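PDB 5V9X: ATP-dependent DNA helicase from Mycobacterium smegmatis, which probably uses the energy of ATP hydrolysis to move 3'-to-5' along single-stranded DNA and unwind RNA:DNA hybrids. Local coordinates for residues Gly202-Leu207 with Ala465-Ala470; Glu639-Asp644 with Gln667-Gln672. All blocks are in the same frame, centred on the assembly; numbering follows the deposited sequence.

Overall arrangement
The two contacts lie on opposite sides of the chain's centre, contact 1 about 19 Å and contact 2 about 32 Å from it, with their own centres 50 Å apart and their nearest atoms about 36 Å apart. Contact 1 joins residues distant in sequence, tying the first helicase domain, which carries a probable P-loop (Walker A) at the bound ATP analogue, to the winged-helix region; contact 2 is local, between two helices that flank, in sequence, strand 657-659, an edge strand of the second parallel sheet. Along the chain, contact 1 closes before contact 2 opens. Each comes within about 9 Å of the bound DNA strand without touching it, and no residue of either contact meets the other.

Contact 1 of 2, residues Gly202-Leu207 with Ala465-Ala470; sequences GAHLAL and AQHTVA
Histidines from two domains interlock in a buried helix-helix contact between His204 and Leu207, in the DEAD/DEAH-box region, and Gln466 and His467, in the winged-helix region. The axes of the two short segments run roughly parallel, at 34°, but stay 10.6 Å apart, a gap filled by the two imidazoles, the Gln466 amide and Leu207. With CG anti to the backbone N (chi1 -162°), the His204 ring is carried across to the second helix. Its NE2 donates to Gln466 OE1 at 2.7 Å; the oxygen lies near the plane of the imidazole, whereas the donor stands well above the plane of the amide. That oxygen sits at the end of an extended glutamine chain, which crosses the histidine at about a right angle.

His467 approaches over one face of the His204 ring. Its NE2 edge is directed at the centre of that face in an edge-to-face stack, with centroids 4.6 Å apart, and the same nitrogen makes a weak, bent hydrogen bond to the backbone His204 O at 3.0 Å. One imidazole edge thus meets both the ring and the carbonyl of a single residue. Over one face of His467 sits Leu207 CB, 3.4 Å from the ring centroid and almost on its normal, a CH-pi contact, while Leu207 CD1 reaches His467 CD2 at 3.7 Å.

The amide of Gln466 is held further by its NE2, which donates to the carbonyls of Arg786 and Gly547, linking the site to more distant parts of the chain. Phe171 of helix 167-174 meets both histidine rings, Phe492 touches Leu207 from a loop, and helix 497-508 packs against helix 461-471 through Ala465, Thr468 and Val469.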
loop_
_atom_site.group_PDB
_atom_site.type_symbol
_atom_site.label_atom_id
_atom_site.label_comp_id
_atom_site.label_asym_id
_atom_site.label_seq_id
_atom_site.Cartn_x
_atom_site.Cartn_y
_atom_site.Cartn_z
ATOM N N GLY A 202 2.993 9.687 0.463
ATOM C CA GLY A 202 2.711 10.623 -0.615
ATOM C C GLY A 202 2.649 12.060 -0.143
ATOM O O GLY A 202 3.068 12.976 -0.857
ATOM N N ALA A 203 2.115 12.278 1.062
ATOM C CA ALA A 203 2.167 13.609 1.657
ATOM C C ALA A 203 3.611 14.046 1.854
ATOM O O ALA A 203 3.968 15.201 1.585
ATOM C CB ALA A 203 1.413 13.624 2.984
ATOM N N HIS A 204 4.453 13.126 2.324
ATOM C CA HIS A 204 5.895 13.333 2.324
ATOM C C HIS A 204 6.388 13.695 0.928
ATOM O O HIS A 204 7.163 14.643 0.751
ATOM C CB HIS A 204 6.572 12.060 2.840
ATOM C CG HIS A 204 7.983 12.250 3.301
ATOM N ND1 HIS A 204 9.065 12.130 2.456
ATOM C CD2 HIS A 204 8.491 12.506 4.529
ATOM C CE1 HIS A 204 10.178 12.323 3.141
ATOM N NE2 HIS A 204 9.857 12.555 4.401
ATOM N N LEU A 205 5.927 12.953 -0.086
ATOM C CA LEU A 205 6.304 13.251 -1.464
ATOM C C LEU A 205 5.701 14.571 -1.935
ATOM O O LEU A 205 6.342 15.321 -2.681
ATOM C CB LEU A 205 5.875 12.107 -2.382
ATOM C CG LEU A 205 5.989 12.313 -3.897
ATOM C CD1 LEU A 205 7.394 12.752 -4.298
ATOM C CD2 LEU A 205 5.595 11.036 -4.638
ATOM N N ALA A 206 4.471 14.873 -1.508
ATOM C CA ALA A 206 3.828 16.116 -1.919
ATOM C C ALA A 206 4.624 17.331 -1.454
ATOM O O ALA A 206 4.726 18.329 -2.176
ATOM C CB ALA A 206 2.400 16.173 -1.380
ATOM N N LEU A 207 5.200 17.263 -0.252
ATOM C CA LEU A 207 5.978 18.386 0.258
ATOM C C LEU A 207 7.358 18.457 -0.386
ATOM O O LEU A 207 7.861 19.554 -0.655
ATOM C CB LEU A 207 6.099 18.297 1.779
ATOM C CG LEU A 207 4.824 18.614 2.561
ATOM C CD1 LEU A 207 5.072 18.511 4.055
ATOM C CD2 LEU A 207 4.304 19.996 2.197
ATOM N N ALA A 465 5.966 18.390 10.317
ATOM C CA ALA A 465 7.040 18.636 11.274
ATOM C C ALA A 465 8.373 18.102 10.766
ATOM O O ALA A 465 9.415 18.748 10.935
ATOM C CB ALA A 465 6.691 18.010 12.625
ATOM N N GLN A 466 8.362 16.927 10.134
ATOM C CA GLN A 466 9.601 16.354 9.617
ATOM C C GLN A 466 10.194 17.230 8.520
ATOM O O GLN A 466 11.387 17.555 8.548
ATOM C CB GLN A 466 9.351 14.935 9.104
ATOM C CG GLN A 466 10.582 14.277 8.502
ATOM C CD GLN A 466 10.325 12.855 8.041
ATOM O OE1 GLN A 466 10.762 12.451 6.962
ATOM N NE2 GLN A 466 9.619 12.084 8.863
ATOM N N HIS A 467 9.372 17.626 7.541
ATOM C CA HIS A 467 9.852 18.518 6.491
ATOM C C HIS A 467 10.310 19.850 7.070
ATOM O O HIS A 467 11.276 20.446 6.582
ATOM C CB HIS A 467 8.762 18.737 5.441
ATOM C CG HIS A 467 8.732 17.692 4.369
ATOM N ND1 HIS A 467 9.337 17.868 3.142
ATOM C CD2 HIS A 467 8.173 16.460 4.337
ATOM C CE1 HIS A 467 9.154 16.788 2.403
ATOM N NE2 HIS A 467 8.449 15.918 3.105
ATOM N N THR A 468 9.633 20.326 8.119
ATOM C CA THR A 468 9.990 21.612 8.709
ATOM C C THR A 468 11.407 21.589 9.271
ATOM O O THR A 468 12.145 22.574 9.154
ATOM C CB THR A 468 8.986 21.989 9.798
ATOM O OG1 THR A 468 7.669 22.054 9.236
ATOM C CG2 THR A 468 9.333 23.340 10.393
ATOM N N VAL A 469 11.809 20.472 9.880
ATOM C CA VAL A 469 13.196 20.333 10.308
ATOM C C VAL A 469 14.119 20.272 9.099
ATOM O O VAL A 469 15.219 20.838 9.110
ATOM C CB VAL A 469 13.361 19.093 11.209
ATOM C CG1 VAL A 469 14.819 18.922 11.622
ATOM C CG2 VAL A 469 12.468 19.202 12.434
ATOM N N ALA A 470 13.679 19.605 8.030
ATOM C CA ALA A 470 14.541 19.377 6.877
ATOM C C ALA A 470 14.686 20.622 6.009
ATOM O O ALA A 470 15.780 20.899 5.504
ATOM C CB ALA A 470 13.999 18.217 6.045
#

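Contact 2 of 2, residues Glu639-Asp644 with Gln667-Gln672; sequences ELASLD and QLLREQ
Leu669 meets Ala641 and Leu640 where helix 627-640 gives way to a turn, and within residues 667-672 it alone touches residues 639-644. Just before it on helix 661-676, Gln667 lies against Arg433 and Asp266, and Leu668 turns to Pro865, Phe866 and Ile437. Leu669 itself points at the turn: with CG anti to its carbonyl carbon (chi1 -61°), its CD1 is laid against the backbone, 3.8 Å from Ala641 N and 4.0 Å from Leu640 C. Closer to its own backbone, Leu669 CB meets Ala641 CB at 4.0 Å, and CD1 also brushes Leu640 CB at 4.2 Å.

The two helices bracket helix 645-653 and strand 657-659 in sequence, the latter joining the edge of the second helicase sheet beside strand 256-262. The partner of Leu669 is a helix C-terminus, Ala641 being the first residue to leave helical geometry. There Glu639 O accepts two bonds from Ser642, from its N and, at 2.8 Å, from its OG, both on the same face of the carbonyl plane, which ties the turn back on the last helical residues. Further along the second segment, Glu671 pairs with Arg433, and Gln672 accepts from Phe866 N and touches Val679, which also packs on Ala641.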
loop_
_atom_site.group_PDB
_atom_site.type_symbol
_atom_site.label_atom_id
_atom_site.label_comp_id
_atom_site.label_asym_id
_atom_site.label_seq_id
_atom_site.Cartn_x
_atom_site.Cartn_y
_atom_site.Cartn_z
ATOM N N GLU A 639 -25.354 -13.909 -2.563
ATOM C CA GLU A 639 -25.849 -14.289 -3.884
ATOM C C GLU A 639 -25.560 -15.753 -4.186
ATOM O O GLU A 639 -26.468 -16.518 -4.535
ATOM C CB GLU A 639 -25.236 -13.394 -4.960
ATOM C CG GLU A 639 -25.668 -13.771 -6.371
ATOM C CD GLU A 639 -25.284 -12.735 -7.407
ATOM O OE1 GLU A 639 -24.372 -13.006 -8.213
ATOM O OE2 GLU A 639 -25.899 -11.647 -7.415
ATOM N N LEU A 640 -24.298 -16.168 -4.053
ATOM C CA LEU A 640 -23.928 -17.523 -4.439
ATOM C C LEU A 640 -24.425 -18.573 -3.452
ATOM O O LEU A 640 -24.551 -19.744 -3.828
ATOM C CB LEU A 640 -22.413 -17.630 -4.611
ATOM C CG LEU A 640 -21.890 -17.141 -5.969
ATOM C CD1 LEU A 640 -21.818 -15.618 -6.039
ATOM C CD2 LEU A 640 -20.544 -17.765 -6.295
ATOM N N ALA A 641 -24.723 -18.190 -2.213
ATOM C CA ALA A 641 -25.319 -19.118 -1.259
ATOM C C ALA A 641 -26.810 -19.331 -1.494
ATOM O O ALA A 641 -27.485 -19.886 -0.621
ATOM C CB ALA A 641 -25.088 -18.632 0.175
ATOM N N SER A 642 -27.337 -18.910 -2.646
ATOM C CA SER A 642 -28.755 -19.069 -2.942
ATOM C C SER A 642 -28.980 -19.509 -4.385
ATOM O O SER A 642 -29.998 -19.160 -4.991
ATOM C CB SER A 642 -29.517 -17.772 -2.667
ATOM O OG SER A 642 -29.012 -16.711 -3.458
ATOM N N LEU A 643 -28.051 -20.276 -4.948
ATOM C CA LEU A 643 -28.110 -20.682 -6.344
ATOM C C LEU A 643 -28.138 -22.198 -6.437
ATOM O O LEU A 643 -27.371 -22.879 -5.747
ATOM C CB LEU A 643 -26.911 -20.145 -7.131
ATOM C CG LEU A 643 -26.697 -18.634 -7.189
ATOM C CD1 LEU A 643 -25.402 -18.317 -7.919
ATOM C CD2 LEU A 643 -27.874 -17.947 -7.861
ATOM N N ASP A 644 -29.012 -22.720 -7.295
ATOM C CA ASP A 644 -28.915 -24.118 -7.677
ATOM C C ASP A 644 -27.537 -24.378 -8.275
ATOM O O ASP A 644 -26.869 -23.469 -8.774
ATOM C CB ASP A 644 -30.017 -24.489 -8.672
ATOM C CG ASP A 644 -30.023 -23.598 -9.906
ATOM O OD1 ASP A 644 -29.256 -22.614 -9.946
ATOM O OD2 ASP A 644 -30.799 -23.886 -10.842
ATOM N N GLN A 667 -19.632 -26.206 -0.837
ATOM C CA GLN A 667 -19.669 -26.897 0.446
ATOM C C GLN A 667 -19.525 -25.919 1.604
ATOM O O GLN A 667 -20.205 -26.052 2.629
ATOM C CB GLN A 667 -18.570 -27.955 0.503
ATOM C CG GLN A 667 -18.640 -28.829 1.735
ATOM C CD GLN A 667 -17.294 -29.397 2.123
ATOM O OE1 GLN A 667 -16.287 -29.148 1.460
ATOM N NE2 GLN A 667 -17.267 -30.162 3.209
ATOM N N LEU A 668 -18.642 -24.929 1.458
ATOM C CA LEU A 668 -18.446 -23.939 2.514
ATOM C C LEU A 668 -19.739 -23.195 2.816
ATOM O O LEU A 668 -20.137 -23.060 3.978
ATOM C CB LEU A 668 -17.345 -22.958 2.110
ATOM C CG LEU A 668 -17.139 -21.737 3.005
ATOM C CD1 LEU A 668 -16.683 -22.152 4.392
ATOM C CD2 LEU A 668 -16.140 -20.787 2.372
ATOM N N LEU A 669 -20.415 -22.708 1.774
ATOM C CA LEU A 669 -21.642 -21.947 1.983
ATOM C C LEU A 669 -22.776 -22.843 2.461
ATOM O O LEU A 669 -23.589 -22.431 3.295
ATOM C CB LEU A 669 -22.025 -21.220 0.697
ATOM C CG LEU A 669 -20.962 -20.229 0.223
ATOM C CD1 LEU A 669 -21.339 -19.620 -1.116
ATOM C CD2 LEU A 669 -20.750 -19.147 1.270
ATOM N N ARG A 670 -22.848 -24.071 1.944
ATOM C CA ARG A 670 -23.848 -25.019 2.426
ATOM C C ARG A 670 -23.685 -25.271 3.919
ATOM O O ARG A 670 -24.648 -25.164 4.687
ATOM C CB ARG A 670 -23.754 -26.330 1.641
ATOM C CG ARG A 670 -24.717 -27.401 2.126
ATOM C CD ARG A 670 -24.676 -28.651 1.261
ATOM N NE ARG A 670 -23.336 -29.220 1.152
ATOM C CZ ARG A 670 -22.730 -29.907 2.118
ATOM N NH1 ARG A 670 -23.337 -30.103 3.280
ATOM N NH2 ARG A 670 -21.511 -30.390 1.922
ATOM N N GLU A 671 -22.461 -25.593 4.352
ATOM C CA GLU A 671 -22.221 -25.867 5.767
ATOM C C GLU A 671 -22.492 -24.639 6.628
ATOM O O GLU A 671 -23.038 -24.756 7.731
ATOM C CB GLU A 671 -20.790 -26.352 5.979
ATOM C CG GLU A 671 -20.494 -27.726 5.411
ATOM C CD GLU A 671 -19.101 -28.201 5.771
ATOM O OE1 GLU A 671 -18.642 -27.902 6.894
ATOM O OE2 GLU A 671 -18.460 -28.862 4.929
ATOM N N GLN A 672 -22.100 -23.454 6.152
ATOM C CA GLN A 672 -22.413 -22.234 6.888
ATOM C C GLN A 672 -23.917 -22.014 6.955
ATOM O O GLN A 672 -24.444 -21.572 7.983
ATOM C CB GLN A 672 -21.726 -21.032 6.244
ATOM C CG GLN A 672 -21.925 -19.737 7.013
ATOM C CD GLN A 672 -21.323 -19.797 8.402
ATOM O OE1 GLN A 672 -20.273 -20.402 8.606
ATOM N NE2 GLN A 672 -21.990 -19.176 9.366
#